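Local coordinates for protein flavin prenyltransferase PAD1, mitochondrial (Aspergillus niger, PDB 6QLG) that probably makes the prenylated FMN cofactor of ferulic acid decarboxylase by joining a dimethylallyl group to N5 and C6 of the flavin, at residues B[189-194]-B[201-206]. Residues are numbered along the deposited sequence; the frame is centred on the assembly and turned at random.
Sequences AFYIKA and IDQSVG. With DMA (dimethylallyl diphosphate), chain N.
The Tyr191 ring and the Gln203 amide converge on the terminal phosphate of dimethylallyl diphosphate. One face of the ring carries the ligand's methyl carbon C5, 3.6 Å above the plane and over its centre, while phosphate oxygen O1B sits in plane at the ring edge, 3.0 Å from Tyr191 CE2. Trp222 meets this ring, with the two planes nearly perpendicular. Ala189 CB lies over one face of the Gln203 amide, 3.3 Å from OE1 and 3.4 Å from NE2. From Tyr191 OH a 2.6 Å hydrogen bond runs to O3B of the ligand; Gln203 NE2 adds a weak one to that same oxygen, bent to 126°. A water accepts from Gln203 NE2 and donates to Tyr191 OH, whose own proton goes to O3B.

The amide's other arm, Gln203 OE1, takes a hydrogen bond from a second water (2.7 Å), which accepts from Ala189 N and Ser204 OG and so ties loop to helix. Gln203 reaches the phosphate by a bend at chi2, after a first torsion that sets CG opposite the backbone N (chi1 -167°); Ile192 CG2 lies 4.0 Å from Gln203 CG.

Arg207, one helical turn on, and Ser112, Gly113 and Lys151 of a neighbouring subunit also bind the ligand. The 3-10 turn 190-192 and helix 197-210 form one wall of the intersubunit dimethylallyl diphosphate pocket, consistent with the prenyl-donor site of a UbiX/PAD1 flavin prenyltransferase.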
loop_
_atom_site.group_PDB
_atom_site.type_symbol
_atom_site.label_atom_id
_atom_site.label_comp_id
_atom_site.label_asym_id
_atom_site.label_seq_id
_atom_site.Cartn_x
_atom_site.Cartn_y
_atom_site.Cartn_z
ATOM N N ALA B 189 7.105 35.102 1.042
ATOM C CA ALA B 189 6.146 35.505 2.071
ATOM C C ALA B 189 5.763 36.955 1.808
ATOM O O ALA B 189 6.353 37.888 2.356
ATOM C CB ALA B 189 6.734 35.317 3.463
ATOM N N PHE B 190 4.756 37.149 0.955
ATOM C CA PHE B 190 4.383 38.495 0.534
ATOM C C PHE B 190 3.792 39.332 1.662
ATOM O O PHE B 190 3.740 40.559 1.538
ATOM C CB PHE B 190 3.394 38.428 -0.630
ATOM C CG PHE B 190 3.980 37.864 -1.895
ATOM C CD1 PHE B 190 4.752 38.655 -2.729
ATOM C CD2 PHE B 190 3.760 36.544 -2.249
ATOM C CE1 PHE B 190 5.290 38.139 -3.895
ATOM C CE2 PHE B 190 4.292 36.022 -3.414
ATOM C CZ PHE B 190 5.059 36.822 -4.237
ATOM N N TYR B 191 3.355 38.707 2.760
ATOM C CA TYR B 191 2.728 39.467 3.836
ATOM C C TYR B 191 3.698 40.392 4.560
ATOM O O TYR B 191 3.246 41.263 5.310
ATOM C CB TYR B 191 2.062 38.524 4.845
ATOM C CG TYR B 191 3.008 37.584 5.559
ATOM C CD1 TYR B 191 3.736 38.002 6.668
ATOM C CD2 TYR B 191 3.158 36.270 5.136
ATOM C CE1 TYR B 191 4.597 37.143 7.324
ATOM C CE2 TYR B 191 4.014 35.406 5.786
ATOM C CZ TYR B 191 4.733 35.847 6.879
ATOM O OH TYR B 191 5.588 34.989 7.529
ATOM N N ILE B 192 5.010 40.229 4.366
ATOM C CA ILE B 192 5.967 41.145 4.978
ATOM C C ILE B 192 5.999 42.499 4.286
ATOM O O ILE B 192 6.669 43.415 4.777
ATOM C CB ILE B 192 7.389 40.546 4.987
ATOM C CG1 ILE B 192 8.002 40.588 3.584
ATOM C CG2 ILE B 192 7.369 39.124 5.529
ATOM C CD1 ILE B 192 9.473 40.218 3.550
ATOM N N LYS B 193 5.290 42.645 3.168
ATOM C CA LYS B 193 5.235 43.889 2.399
ATOM C C LYS B 193 6.645 44.363 2.040
ATOM O O LYS B 193 7.138 45.391 2.505
ATOM C CB LYS B 193 4.455 44.963 3.165
ATOM C CG LYS B 193 2.997 44.595 3.418
ATOM C CD LYS B 193 2.233 45.745 4.051
ATOM C CE LYS B 193 1.999 45.499 5.532
ATOM N NZ LYS B 193 1.110 46.532 6.131
ATOM N N ALA B 194 7.281 43.566 1.188
ATOM C CA ALA B 194 8.667 43.797 0.819
ATOM C C ALA B 194 8.786 44.919 -0.203
ATOM O O ALA B 194 7.922 45.102 -1.065
ATOM C CB ALA B 194 9.286 42.519 0.253
ATOM N N ILE B 201 13.904 37.405 -0.132
ATOM C CA ILE B 201 14.946 36.394 0.025
ATOM C C ILE B 201 15.416 36.331 1.474
ATOM O O ILE B 201 15.610 35.243 2.032
ATOM C CB ILE B 201 16.119 36.675 -0.933
ATOM C CG1 ILE B 201 15.671 36.552 -2.390
ATOM C CG2 ILE B 201 17.268 35.716 -0.663
ATOM C CD1 ILE B 201 16.798 36.736 -3.387
ATOM N N ASP B 202 15.602 37.495 2.105
ATOM C CA ASP B 202 16.072 37.529 3.487
ATOM C C ASP B 202 15.103 36.817 4.422
ATOM O O ASP B 202 15.523 36.125 5.356
ATOM C CB ASP B 202 16.277 38.977 3.939
ATOM C CG ASP B 202 17.486 39.630 3.292
ATOM O OD1 ASP B 202 18.400 38.903 2.849
ATOM O OD2 ASP B 202 17.519 40.878 3.227
ATOM N N GLN B 203 13.800 36.982 4.192
ATOM C CA GLN B 203 12.815 36.291 5.017
ATOM C C GLN B 203 12.874 34.783 4.800
ATOM O O GLN B 203 12.827 34.011 5.764
ATOM C CB GLN B 203 11.413 36.830 4.722
ATOM C CG GLN B 203 10.354 36.407 5.729
ATOM C CD GLN B 203 9.635 35.130 5.323
ATOM O OE1 GLN B 203 9.879 34.581 4.249
ATOM N NE2 GLN B 203 8.734 34.661 6.180
ATOM N N SER B 204 12.987 34.345 3.542
ATOM C CA SER B 204 13.090 32.915 3.261
ATOM C C SER B 204 14.327 32.314 3.913
ATOM O O SER B 204 14.261 31.228 4.503
ATOM C CB SER B 204 13.117 32.672 1.751
ATOM O OG SER B 204 11.910 33.088 1.139
ATOM N N VAL B 205 15.465 33.007 3.819
ATOM C CA VAL B 205 16.696 32.507 4.427
ATOM C C VAL B 205 16.543 32.413 5.939
ATOM O O VAL B 205 17.002 31.449 6.568
ATOM C CB VAL B 205 17.886 33.400 4.025
ATOM C CG1 VAL B 205 19.102 33.096 4.889
ATOM C CG2 VAL B 205 18.211 33.213 2.549
ATOM N N GLY B 206 15.887 33.402 6.548
ATOM C CA GLY B 206 15.665 33.351 7.984
ATOM C C GLY B 206 14.756 32.209 8.393
ATOM O O GLY B 206 14.955 31.591 9.442
HETATM C C1 DMA N . 2.440 32.756 7.587
HETATM O O1 DMA N . 3.436 32.068 8.292
HETATM C C2 DMA N . 1.158 32.802 8.416
HETATM C C3 DMA N . 0.619 33.958 8.744
HETATM C C4 DMA N . -0.657 33.988 9.578
HETATM C C5 DMA N . 1.267 35.267 8.299
HETATM P PA DMA N . 3.792 30.523 7.836
HETATM O O1A DMA N . 2.796 30.067 6.793
HETATM O O2A DMA N . 3.732 29.610 9.034
HETATM O O3A DMA N . 5.311 30.464 7.202
HETATM P PB DMA N . 6.024 31.738 6.440
HETATM O O1B DMA N . 4.972 32.538 5.715
HETATM O O2B DMA N . 7.028 31.228 5.432
HETATM O O3B DMA N . 6.713 32.603 7.467
HETATM O O HOH W 1 9.830 35.389 1.666
HETATM O O HOH W 2 8.296 36.231 8.827
#